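Local coordinates for Non-heme chloroperoxidase CPO-A1 (Streptomyces aureofaciens, PDB 1A8Q), which is a cofactor-free haloperoxidase of the alpha/beta hydrolase superfamily that can brominate and may chlorinate, possibly in 7-chlorotetracycline biosynthesis, at residues V217-G220 / D221-V225. Numbering follows the deposited sequence.
Sequences VVHG and DDDQV
D223 folds back over the end of strand 215-220, its carboxylate lying obliquely beside the imidazole of H219: OD2 of D223 is 3.6 Å from NE2 of H219, with the two planes 37° apart. This is packing rather than a bond, since NE2 of H219 is hydrogen-bonded to the carbonyl of V226. On the buried side the fit is close. CB of D223 rests 3.5 Å from O of G220, a residue with no side chain of its own. CG of D223 stands anti to the backbone N (chi1 -169°), which sets the carboxylate beside the H219 ring. OD1 of D223 accepts from N of V225 at 2.9 Å, nearly along its C-O axis, closing an Asx turn, and also from N of V226. OD2 of D223 accepts from a water at 2.6 Å, and that water accepts from N of G220; OD2 of D223 is also hydrogen-bonded to ND1 of H252. The outer side is looser: the side chains of D221 and D222 leave the backbone away from the strand, D221 to bond N of G249 and D222 to a salt bridge with R167, although CB of D221 still touches C of G220. D223 is the acid of the Ser-His-Asp catalytic triad; backbone N-H groups and water help orient its carboxylate at H252, consistent with a charge relay toward S94.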
loop_
_atom_site.group_PDB
_atom_site.type_symbol
_atom_site.label_atom_id
_atom_site.label_comp_id
_atom_site.label_asym_id
_atom_site.label_seq_id
_atom_site.Cartn_x
_atom_site.Cartn_y
_atom_site.Cartn_z
ATOM N N VAL A 217 2.696 -10.492 7.105
ATOM C CA VAL A 217 3.528 -9.306 6.869
ATOM C C VAL A 217 4.658 -9.744 5.970
ATOM O O VAL A 217 5.390 -10.705 6.265
ATOM C CB VAL A 217 4.083 -8.760 8.211
ATOM C CG1 VAL A 217 4.961 -7.545 7.903
ATOM C CG2 VAL A 217 2.923 -8.372 9.128
ATOM N N VAL A 218 4.785 -9.173 4.749
ATOM C CA VAL A 218 5.863 -9.504 3.826
ATOM C C VAL A 218 6.742 -8.265 3.635
ATOM O O VAL A 218 6.135 -7.203 3.509
ATOM C CB VAL A 218 5.292 -9.897 2.431
ATOM C CG1 VAL A 218 6.395 -10.140 1.410
ATOM C CG2 VAL A 218 4.454 -11.175 2.600
ATOM N N HIS A 219 8.071 -8.366 3.622
ATOM C CA HIS A 219 8.847 -7.140 3.448
ATOM C C HIS A 219 10.198 -7.524 2.885
ATOM O O HIS A 219 10.760 -8.562 3.302
ATOM C CB HIS A 219 9.032 -6.479 4.831
ATOM C CG HIS A 219 9.129 -4.984 4.829
ATOM N ND1 HIS A 219 8.161 -4.218 5.349
ATOM C CD2 HIS A 219 10.092 -4.164 4.338
ATOM C CE1 HIS A 219 8.461 -2.919 5.206
ATOM N NE2 HIS A 219 9.626 -2.877 4.592
ATOM N N GLY A 220 10.704 -6.721 1.965
ATOM C CA GLY A 220 12.024 -7.028 1.393
ATOM C C GLY A 220 13.083 -6.463 2.340
ATOM O O GLY A 220 12.896 -5.363 2.868
ATOM N N ASP A 221 14.265 -7.079 2.368
ATOM C CA ASP A 221 15.317 -6.483 3.197
ATOM C C ASP A 221 16.253 -5.590 2.420
ATOM O O ASP A 221 17.249 -5.134 2.968
ATOM C CB ASP A 221 16.082 -7.594 3.934
ATOM C CG ASP A 221 16.953 -8.418 3.044
ATOM O OD1 ASP A 221 17.183 -8.135 1.847
ATOM O OD2 ASP A 221 17.489 -9.435 3.599
ATOM N N ASP A 222 15.924 -5.264 1.149
ATOM C CA ASP A 222 16.612 -4.194 0.456
ATOM C C ASP A 222 15.620 -3.079 0.088
ATOM O O ASP A 222 15.686 -2.477 -1.003
ATOM C CB ASP A 222 17.348 -4.696 -0.794
ATOM C CG ASP A 222 18.280 -3.651 -1.362
ATOM O OD1 ASP A 222 18.860 -2.855 -0.593
ATOM O OD2 ASP A 222 18.388 -3.541 -2.602
ATOM N N ASP A 223 14.666 -2.871 0.984
ATOM C CA ASP A 223 13.650 -1.817 0.758
ATOM C C ASP A 223 14.280 -0.478 1.128
ATOM O O ASP A 223 14.548 -0.142 2.286
ATOM C CB ASP A 223 12.397 -2.168 1.547
ATOM C CG ASP A 223 11.210 -1.307 1.190
ATOM O OD1 ASP A 223 11.452 -0.106 0.900
ATOM O OD2 ASP A 223 10.087 -1.827 1.216
ATOM N N GLN A 224 14.468 0.326 0.080
ATOM C CA GLN A 224 15.136 1.634 0.251
ATOM C C GLN A 224 14.146 2.740 0.499
ATOM O O GLN A 224 14.523 3.938 0.533
ATOM C CB GLN A 224 15.943 1.895 -1.037
ATOM C CG GLN A 224 17.072 0.933 -1.304
ATOM C CD GLN A 224 17.825 1.142 -2.600
ATOM O OE1 GLN A 224 17.836 2.257 -3.131
ATOM N NE2 GLN A 224 18.472 0.103 -3.115
ATOM N N VAL A 225 12.874 2.435 0.676
ATOM C CA VAL A 225 11.817 3.429 0.888
ATOM C C VAL A 225 11.232 3.273 2.297
ATOM O O VAL A 225 11.075 4.264 3.037
ATOM C CB VAL A 225 10.694 3.286 -0.154
ATOM C CG1 VAL A 225 9.573 4.311 0.018
ATOM C CG2 VAL A 225 11.249 3.428 -1.585
HETATM O O HOH W 1 9.931 -4.352 0.558
#